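Local coordinates for cytochrome c' (Rubrivivax gelatinosus, PDB 2J8W), which carries a high-spin c-type heme whose iron has no sixth ligand, and has electron transfer activity, though its exact function is not known, at residues Ala27-Gly32 against Lys39-Asn44; Leu96-Lys101 against Phe105-Ala110. All blocks are in the same frame, centred on the assembly; numbering follows the deposited sequence. Where two conformers were deposited one is given.

Contact 1: Ala27-Gly32 against Lys39-Asn44; sequences AAMAQG and KVAAEN
In the four-helix bundle of cytochrome c', Met29 on the last turn of helix 5-30 reaches across to Val40 and Ala41 on the first turns of helix 38-52. The contact belongs to the end of the bundle where the chain passes from one helix to the next. It is apolar, with no hydrogen bond between the two segments, and it is small at 102 Å² of buried surface. The backbones stay well apart here: Met29 CA and Ala41 CA are 7.7 Å from each other. The methionine spans that gap. Its CG lies anti to the carbonyl carbon (chi1 -72°), and the chain runs extended from there. Near the far end SD rests 3.9 Å from Ala41 CB, which points back toward it. The terminal methyl goes on to Val40, whose side chain the methionine crosses at about a right angle. Phe36 and Asp37 of the connecting loop also touch Met29, and Phe36 touches Ala41 as well. Helix 5-30 finishes in a Schellman motif, with Gly32 at positive phi (76°) and its N bonded to Met29 O at 3.0 Å. On the outer side of helix 38-52, Lys39 NZ forms a salt bridge with Glu43 OE2 at 2.8 Å, one turn on. Back at the interface, Met29 CE ends 4.0 Å from Val40 CG1.

Contact 2: Leu96-Lys101 against Phe105-Ala110; sequences LDAAGK and FAQIKA
Ala99 is held between Gln107 and Ile108, both on the facing helix. Its methyl points toward that helix. Gln107 has two conformers, and in one of them its stem packs on this methyl, with Ala99 CB 3.5 Å from Gln107 CG. In that conformer CG is anti to its own N (chi1 -166°), and the extended chain carries the amide over the backbone of helix 79-102. There Gln107 OE1 is 3.5 Å from Ala99 CA, though the carboxamide position is doubtful. No hydrogen bond joins the two segments. Ile108 comes in with its CG1 branch, set beside its own N (chi1 -68°). Ile108 CG1 lies 3.8 Å from Ala99 CB. The same atom is 3.6 Å from Ala99 O. Gly100 N also lies near Ile108 CG1.

The two segments form an antiparallel helical hairpin, the last pair of helices in the four-helix bundle. The N-to-C directions of 96-101 and 105-110 make an angle of 161°, and the axes of these two segments come within 8.3 Å. Ala99 and Gly100 are small at this point, consistent with the close approach; Ala99 CA and Ile108 CA are 5.0 Å apart. Next to the turn, Thr102 OG1 is hydrogen-bonded to Ala99 O, and Asp104 OD1 accepts from Gln107 N.

Leu96 sits one turn deeper. One of its methyls approaches Ile108 O, while its side chain also packs on Val112 and Thr115 of helix 105-126 and on Phe23 of helix 5-30. That side chain is about 7 Å from the heme. On the side of helix 79-102 that meets helix 38-52, Asp97 OD1 uses its syn lone pair for a salt bridge with Lys101 NZ at 2.7 Å, and Asp97 OD2 is hydrogen-bonded to Ser49 OG.

In the fold
From the N terminus the chain first runs along helix 5-30. Contact 1 closes the loop between that helix and helix 38-52. The chain then continues to helix 79-102, and contact 2 closes the short turn into helix 105-126. The two loops follow one another along the chain and neither nests in the other. Both lie on the same side of the chain's centre, with contact centres 9 Å apart. They also meet directly. Lys109 NZ probably donates a hydrogen bond to Ala30 O, and the Phe105 ring packs on the carbonyls of Met29 and Ala30. Ala42 CB touches Gly100 O. Together they tie all four long helices at one end of the bundle.

Contact 1: Ala27-Gly32 against Lys39-Asn44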
loop_
_atom_site.group_PDB
_atom_site.type_symbol
_atom_site.label_atom_id
_atom_site.label_comp_id
_atom_site.label_asym_id
_atom_site.label_seq_id
_atom_site.Cartn_x
_atom_site.Cartn_y
_atom_site.Cartn_z
ATOM N N ALA A 27 -0.778 -14.589 9.203
ATOM C CA ALA A 27 -1.367 -15.046 10.453
ATOM C C ALA A 27 -2.219 -16.279 10.218
ATOM O O ALA A 27 -2.234 -17.166 11.051
ATOM C CB ALA A 27 -2.154 -13.915 11.121
ATOM N N ALA A 28 -2.956 -16.318 9.113
ATOM C CA ALA A 28 -3.790 -17.493 8.817
ATOM C C ALA A 28 -2.959 -18.757 8.715
ATOM O O ALA A 28 -3.365 -19.829 9.169
ATOM C CB ALA A 28 -4.630 -17.264 7.598
ATOM N N MET A 29 -1.784 -18.651 8.104
ATOM C CA MET A 29 -0.879 -19.799 8.053
ATOM C C MET A 29 -0.320 -20.126 9.465
ATOM O O MET A 29 -0.280 -21.277 9.877
ATOM C CB MET A 29 0.272 -19.564 7.093
ATOM C CG MET A 29 -0.160 -19.600 5.664
ATOM S SD MET A 29 1.254 -19.307 4.560
ATOM C CE MET A 29 0.451 -19.548 2.917
ATOM N N ALA A 30 0.057 -19.106 10.225
ATOM C CA ALA A 30 0.622 -19.321 11.554
ATOM C C ALA A 30 -0.394 -20.000 12.453
ATOM O O ALA A 30 -0.010 -20.827 13.293
ATOM C CB ALA A 30 1.090 -18.017 12.176
ATOM N N GLN A 31 -1.676 -19.667 12.290
ATOM C CA GLN A 31 -2.762 -20.220 13.103
ATOM C C GLN A 31 -3.209 -21.570 12.591
ATOM O O GLN A 31 -4.079 -22.219 13.177
ATOM C CB GLN A 31 -3.946 -19.311 13.045
ATOM C CG GLN A 31 -3.785 -18.039 13.683
ATOM C CD GLN A 31 -4.846 -17.062 13.243
ATOM O OE1 GLN A 31 -5.851 -17.437 12.623
ATOM N NE2 GLN A 31 -4.640 -15.804 13.561
ATOM N N GLY A 32 -2.690 -22.010 11.467
ATOM C CA GLY A 32 -3.116 -23.290 10.929
ATOM C C GLY A 32 -4.492 -23.248 10.280
ATOM O O GLY A 32 -5.137 -24.265 10.173
ATOM N N LYS A 39 7.030 -19.951 0.495
ATOM C CA LYS A 39 7.198 -18.935 -0.551
ATOM C C LYS A 39 6.121 -17.861 -0.451
ATOM O O LYS A 39 6.441 -16.674 -0.515
ATOM C CB LYS A 39 7.186 -19.611 -1.939
ATOM C CG LYS A 39 7.260 -18.629 -3.091
ATOM C CD LYS A 39 7.329 -19.329 -4.439
ATOM C CE LYS A 39 7.417 -18.337 -5.588
ATOM N NZ LYS A 39 6.119 -17.674 -5.904
ATOM N N VAL A 40 4.871 -18.280 -0.335
ATOM C CA VAL A 40 3.767 -17.337 -0.237
ATOM C C VAL A 40 3.858 -16.546 1.078
ATOM O O VAL A 40 3.674 -15.315 1.099
ATOM C CB VAL A 40 2.431 -18.060 -0.416
ATOM C CG1 VAL A 40 1.243 -17.114 -0.123
ATOM C CG2 VAL A 40 2.353 -18.652 -1.842
ATOM N N ALA A 41 4.189 -17.221 2.175
ATOM C CA ALA A 41 4.399 -16.513 3.432
ATOM C C ALA A 41 5.475 -15.454 3.295
ATOM O O ALA A 41 5.301 -14.299 3.732
ATOM C CB ALA A 41 4.728 -17.467 4.565
ATOM N N ALA A 42 6.582 -15.810 2.656
ATOM C CA ALA A 42 7.672 -14.881 2.474
ATOM C C ALA A 42 7.228 -13.672 1.636
ATOM O O ALA A 42 7.611 -12.528 1.913
ATOM C CB ALA A 42 8.901 -15.590 1.815
ATOM N N GLU A 43 6.463 -13.914 0.591
ATOM C CA GLU A 43 5.982 -12.825 -0.266
ATOM C C GLU A 43 5.091 -11.858 0.532
ATOM O O GLU A 43 5.201 -10.636 0.417
ATOM C CB GLU A 43 5.223 -13.356 -1.477
ATOM C CG GLU A 43 6.108 -14.075 -2.485
ATOM C CD GLU A 43 5.309 -14.842 -3.527
ATOM O OE1 GLU A 43 4.103 -15.090 -3.430
ATOM O OE2 GLU A 43 5.974 -15.309 -4.483
ATOM N N ASN A 44 4.189 -12.398 1.327
ATOM C CA ASN A 44 3.314 -11.553 2.124
ATOM C C ASN A 44 4.085 -10.829 3.214
ATOM O O ASN A 44 3.805 -9.662 3.487
ATOM C CB ASN A 44 2.128 -12.357 2.657
ATOM C CG ASN A 44 1.120 -12.627 1.587
ATOM O OD1 ASN A 44 0.658 -11.697 0.930
ATOM N ND2 ASN A 44 0.749 -13.892 1.395
#

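Contact 2: Leu96-Lys101 against Phe105-Ala110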
loop_
_atom_site.group_PDB
_atom_site.type_symbol
_atom_site.label_atom_id
_atom_site.label_comp_id
_atom_site.label_asym_id
_atom_site.label_seq_id
_atom_site.Cartn_x
_atom_site.Cartn_y
_atom_site.Cartn_z
ATOM N N LEU A 96 9.899 -10.335 11.861
ATOM C CA LEU A 96 9.037 -10.992 10.906
ATOM C C LEU A 96 9.717 -11.132 9.575
ATOM O O LEU A 96 9.688 -12.188 8.940
ATOM C CB LEU A 96 7.714 -10.238 10.747
ATOM C CG LEU A 96 6.625 -10.891 9.888
ATOM C CD1 LEU A 96 6.086 -12.184 10.528
ATOM C CD2 LEU A 96 5.496 -9.874 9.626
ATOM N N ASP A 97 10.355 -10.061 9.122
ATOM C CA ASP A 97 11.087 -10.051 7.837
ATOM C C ASP A 97 12.167 -11.162 7.870
ATOM O O ASP A 97 12.291 -11.958 6.951
ATOM C CB ASP A 97 11.669 -8.607 7.635
ATOM C CG ASP A 97 12.387 -8.358 6.309
ATOM O OD1 ASP A 97 13.306 -9.088 6.016
ATOM O OD2 ASP A 97 12.111 -7.330 5.654
ATOM N N ALA A 98 12.941 -11.219 8.948
ATOM C CA ALA A 98 13.995 -12.207 9.071
ATOM C C ALA A 98 13.404 -13.621 9.029
ATOM O O ALA A 98 13.951 -14.536 8.396
ATOM C CB ALA A 98 14.788 -11.974 10.349
ATOM N N ALA A 99 12.285 -13.800 9.706
ATOM C CA ALA A 99 11.613 -15.092 9.746
ATOM C C ALA A 99 11.140 -15.514 8.359
ATOM O O ALA A 99 11.228 -16.680 7.992
ATOM C CB ALA A 99 10.471 -15.072 10.729
ATOM N N GLY A 100 10.580 -14.586 7.594
ATOM C CA GLY A 100 10.139 -14.881 6.243
ATOM C C GLY A 100 11.274 -15.393 5.380
ATOM O O GLY A 100 11.101 -16.267 4.555
ATOM N N LYS A 101 12.457 -14.837 5.569
ATOM C CA LYS A 101 13.624 -15.255 4.795
ATOM C C LYS A 101 14.100 -16.639 5.209
ATOM O O LYS A 101 14.667 -17.359 4.383
ATOM C CB LYS A 101 14.711 -14.183 4.940
ATOM C CG LYS A 101 14.337 -12.878 4.182
ATOM C CD LYS A 101 15.220 -11.732 4.541
ATOM C CE LYS A 101 14.932 -10.497 3.689
ATOM N NZ LYS A 101 15.489 -9.304 4.371
ATOM N N PHE A 105 8.749 -22.138 10.121
ATOM C CA PHE A 105 7.400 -21.953 10.609
ATOM C C PHE A 105 7.375 -21.410 12.036
ATOM O O PHE A 105 6.640 -20.483 12.340
ATOM C CB PHE A 105 6.619 -23.261 10.507
ATOM C CG PHE A 105 5.184 -23.116 10.923
ATOM C CD1 PHE A 105 4.802 -23.143 12.273
ATOM C CD2 PHE A 105 4.206 -22.823 10.016
ATOM C CE1 PHE A 105 3.493 -22.968 12.652
ATOM C CE2 PHE A 105 2.897 -22.611 10.396
ATOM C CZ PHE A 105 2.553 -22.680 11.715
ATOM N N ALA A 106 8.209 -21.978 12.916
ATOM C CA ALA A 106 8.194 -21.555 14.302
ATOM C C ALA A 106 8.639 -20.101 14.422
ATOM O O ALA A 106 8.080 -19.360 15.204
ATOM C CB ALA A 106 9.081 -22.456 15.139
ATOM N N GLN A 107 9.678 -19.722 13.676
ATOM C CA GLN A 107 10.162 -18.340 13.738
ATOM C C GLN A 107 9.105 -17.388 13.177
ATOM O O GLN A 107 8.894 -16.308 13.727
ATOM C CB GLN A 107 11.455 -18.196 12.925
ATOM C CG GLN A 107 12.280 -16.913 13.144
ATOM C CD GLN A 107 13.527 -16.843 12.244
ATOM O OE1 GLN A 107 14.191 -15.747 12.038
ATOM N NE2 GLN A 107 13.841 -18.006 11.672
ATOM N N ILE A 108 8.435 -17.780 12.100
ATOM C CA ILE A 108 7.362 -16.954 11.546
ATOM C C ILE A 108 6.235 -16.800 12.538
ATOM O O ILE A 108 5.741 -15.696 12.778
ATOM C CB ILE A 108 6.848 -17.544 10.215
ATOM C CG1 ILE A 108 7.935 -17.425 9.122
ATOM C CG2 ILE A 108 5.553 -16.868 9.756
ATOM C CD1 ILE A 108 7.653 -18.246 7.892
ATOM N N LYS A 109 5.834 -17.915 13.122
ATOM C CA LYS A 109 4.751 -17.859 14.091
ATOM C C LYS A 109 5.088 -16.969 15.304
ATOM O O LYS A 109 4.254 -16.161 15.752
ATOM C CB LYS A 109 4.342 -19.264 14.533
ATOM C CG LYS A 109 3.172 -19.284 15.491
ATOM C CD LYS A 109 2.495 -20.626 15.575
ATOM C CE LYS A 109 1.266 -20.553 16.428
ATOM N NZ LYS A 109 0.352 -21.753 15.946
ATOM N N ALA A 110 6.318 -17.082 15.814
ATOM C CA ALA A 110 6.721 -16.279 16.958
ATOM C C ALA A 110 6.656 -14.788 16.566
ATOM O O ALA A 110 6.203 -13.936 17.313
ATOM C CB ALA A 110 8.113 -16.642 17.444
#